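Local coordinates for protein interferon (Danio rerio, PDB 3PIV) that probably acts as a secreted antiviral cytokine of the alpha/beta interferon family, binding a cell-surface cytokine receptor, at residues A[85-88]-A[89-93]. Sequence-based numbering, arbitrary orientation.
Sequences FLNI and LHRKS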
ATOM      1  N   PHE A  85       2.649  -7.514   9.156  1.00 16.25           N
ATOM      2  CA  PHE A  85       2.648  -6.730   7.931  1.00 13.94           C
ATOM      3  C   PHE A  85       1.969  -5.397   8.188  1.00 19.58           C
ATOM      4  O   PHE A  85       2.482  -4.336   7.809  1.00 17.57           O
ATOM      5  CB  PHE A  85       1.914  -7.497   6.835  1.00 13.55           C
ATOM      6  CG  PHE A  85       1.885  -6.793   5.513  1.00 12.75           C
ATOM      7  CD1 PHE A  85       0.743  -6.149   5.085  1.00 13.01           C
ATOM      8  CD2 PHE A  85       3.001  -6.803   4.683  1.00 12.78           C
ATOM      9  CE1 PHE A  85       0.713  -5.496   3.850  1.00 17.06           C
ATOM     10  CE2 PHE A  85       2.979  -6.164   3.454  1.00 15.93           C
ATOM     11  CZ  PHE A  85       1.832  -5.507   3.036  1.00 16.10           C
ATOM     12  N   LEU A  86       0.809  -5.463   8.840  1.00 14.27           N
ATOM     13  CA  LEU A  86       0.046  -4.279   9.192  1.00 18.44           C
ATOM     14  C   LEU A  86       0.879  -3.339  10.045  1.00 19.07           C
ATOM     15  O   LEU A  86       0.857  -2.123   9.857  1.00 17.40           O
ATOM     16  CB  LEU A  86      -1.196  -4.666  10.000  1.00 14.29           C
ATOM     17  CG  LEU A  86      -2.248  -5.538   9.332  1.00 12.74           C
ATOM     18  CD1 LEU A  86      -3.461  -5.719  10.286  1.00 15.54           C
ATOM     19  CD2 LEU A  86      -2.667  -4.893   8.024  1.00  7.86           C
ATOM     20  N   ASN A  87       1.592  -3.924  10.998  1.00 22.76           N
ATOM     21  CA  ASN A  87       2.342  -3.164  11.989  1.00 21.93           C
ATOM     22  C   ASN A  87       3.559  -2.480  11.397  1.00 21.40           C
ATOM     23  O   ASN A  87       3.832  -1.323  11.680  1.00 22.79           O
ATOM     24  CB  ASN A  87       2.757  -4.086  13.135  1.00 24.56           C
ATOM     25  CG  ASN A  87       1.634  -4.309  14.123  1.00 37.40           C
ATOM     26  OD1 ASN A  87       0.740  -3.466  14.262  1.00 39.07           O
ATOM     27  ND2 ASN A  87       1.671  -5.438  14.825  1.00 36.57           N
ATOM     28  N   ILE A  88       4.295  -3.200  10.567  1.00 21.29           N
ATOM     29  CA  ILE A  88       5.465  -2.610   9.943  1.00 21.34           C
ATOM     30  C   ILE A  88       5.031  -1.369   9.152  1.00 18.79           C
ATOM     31  O   ILE A  88       5.607  -0.288   9.278  1.00 16.01           O
ATOM     32  CB  ILE A  88       6.230  -3.654   9.088  1.00 20.27           C
ATOM     33  CG1 ILE A  88       7.733  -3.392   9.128  1.00 35.59           C
ATOM     34  CG2 ILE A  88       5.744  -3.680   7.654  1.00 18.45           C
ATOM     35  CD1 ILE A  88       8.192  -2.348   8.142  1.00 30.65           C
ATOM     36  N   LEU A  89       3.975  -1.503   8.369  1.00 17.58           N
ATOM     37  CA  LEU A  89       3.523  -0.374   7.569  1.00 16.49           C
ATOM     38  C   LEU A  89       2.906   0.743   8.426  1.00 17.27           C
ATOM     39  O   LEU A  89       2.969   1.915   8.059  1.00 15.62           O
ATOM     40  CB  LEU A  89       2.545  -0.831   6.477  1.00 14.22           C
ATOM     41  CG  LEU A  89       3.046  -1.874   5.458  1.00 14.72           C
ATOM     42  CD1 LEU A  89       1.949  -2.156   4.442  1.00 14.17           C
ATOM     43  CD2 LEU A  89       4.280  -1.395   4.736  1.00 18.88           C
ATOM     44  N   HIS A  90       2.302   0.396   9.562  1.00 17.63           N
ATOM     45  CA  HIS A  90       1.638   1.432  10.355  1.00 14.53           C
ATOM     46  C   HIS A  90       2.662   2.315  11.034  1.00 16.64           C
ATOM     47  O   HIS A  90       2.475   3.521  11.155  1.00 16.83           O
ATOM     48  CB  HIS A  90       0.675   0.864  11.410  1.00 15.56           C
ATOM     49  CG  HIS A  90       0.210   1.902  12.389  1.00 20.69           C
ATOM     50  ND1 HIS A  90      -0.666   2.910  12.043  1.00 24.80           N
ATOM     51  CD2 HIS A  90       0.531   2.117  13.686  1.00 22.17           C
ATOM     52  CE1 HIS A  90      -0.873   3.695  13.086  1.00 20.86           C
ATOM     53  NE2 HIS A  90      -0.156   3.236  14.098  1.00 21.10           N
ATOM     54  N   ARG A  91       3.746   1.699  11.497  1.00 16.64           N
ATOM     55  CA  ARG A  91       4.822   2.457  12.136  1.00 21.32           C
ATOM     56  C   ARG A  91       5.509   3.448  11.191  1.00 19.77           C
ATOM     57  O   ARG A  91       5.764   4.580  11.567  1.00 22.00           O
ATOM     58  CB  ARG A  91       5.857   1.514  12.733  1.00 25.03           C
ATOM     59  CG  ARG A  91       5.309   0.589  13.799  1.00 32.49           C
ATOM     60  CD  ARG A  91       6.362  -0.435  14.187  1.00 37.80           C
ATOM     61  NE  ARG A  91       5.760  -1.652  14.721  1.00 43.51           N
ATOM     62  CZ  ARG A  91       6.113  -2.882  14.356  1.00 46.61           C
ATOM     63  NH1 ARG A  91       7.076  -3.064  13.448  1.00 40.37           N
ATOM     64  NH2 ARG A  91       5.506  -3.931  14.900  1.00 49.18           N
ATOM     65  N   LYS A  92       5.822   3.024   9.970  1.00 17.18           N
ATOM     66  CA  LYS A  92       6.424   3.933   9.001  1.00 16.59           C
ATOM     67  C   LYS A  92       5.426   5.023   8.669  1.00 19.68           C
ATOM     68  O   LYS A  92       5.762   6.208   8.626  1.00 19.27           O
ATOM     69  CB  LYS A  92       6.840   3.203   7.730  1.00 20.90           C
ATOM     70  CG  LYS A  92       7.352   4.149   6.639  1.00 23.03           C
ATOM     71  CD  LYS A  92       8.297   5.199   7.223  1.00 27.93           C
ATOM     72  CE  LYS A  92       9.715   4.675   7.403  1.00 27.71           C
ATOM     73  NZ  LYS A  92      10.334   4.399   6.089  1.00 38.00           N
ATOM     74  N   SER A  93       4.177   4.624   8.461  1.00 17.77           N
ATOM     75  CA  SER A  93       3.157   5.595   8.126  1.00 18.07           C
ATOM     76  C   SER A  93       3.010   6.633   9.236  1.00 15.39           C
ATOM     77  O   SER A  93       2.977   7.829   8.980  1.00 17.30           O
ATOM     78  CB  SER A  93       1.829   4.904   7.847  1.00 16.46           C
ATOM     79  OG  SER A  93       0.846   5.865   7.528  1.00 19.41           O
TER
HETATM   80  O   HOH W   1       3.058  -1.454  14.713  1.00 38.04           O
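Leu89 lays its CD1 methyl over one face of the Phe85 ring, one turn back along the same helix. The methyl carbon sits 4.0 Å from the centroid of the Phe85 ring and 30° off the ring normal, a CH-pi contact, displaced toward the far rim so that CD1 of Leu89 lies 3.6 Å from both CE1 and CZ of Phe85. With chi1 at -178°, the Phe85 ring swings beside its own carbonyl carbon, toward the following turn, where the leucine meets it. Ile88 adds its CG2 methyl to the same apolar side, 3.9 Å from CG of Leu89.

The polar side of the helix is built round the carbonyl oxygen of Asn87. Arg91 N donates to Asn87 O at 3.0 Å, and His90 N divides itself between Leu86 O, at 2.9 Å, and a weak hydrogen bond to Asn87 O. A water also donates to Asn87 O and weakly accepts from Arg91 NE, bridging the arginine side chain to the backbone. Arg91 runs back along the helix, extended from CG to NE, and its guanidinium turns a face to Asn87 CB and the backbone at Ile88 N; NH2 of Arg91 comes 3.3 Å from CB of Asn87, and the Asn87 amide is tilted 29° from the guanidinium plane.

The remaining i to i+4 backbone bonds are Leu89 N to Phe85 O, at 3.3 Å, and a weak one from Lys92 N to Ile88 O.

This is the amphipathic middle of helix 79-101 in a four-helix-bundle cytokine. Phe85 and Leu89 pack on Ile62 of helix 48-66, with Phe85 also reaching Val144 and Leu148 of helix 134-158, while Ile88 rests on Ile13 and Ser17 of helix 10-23.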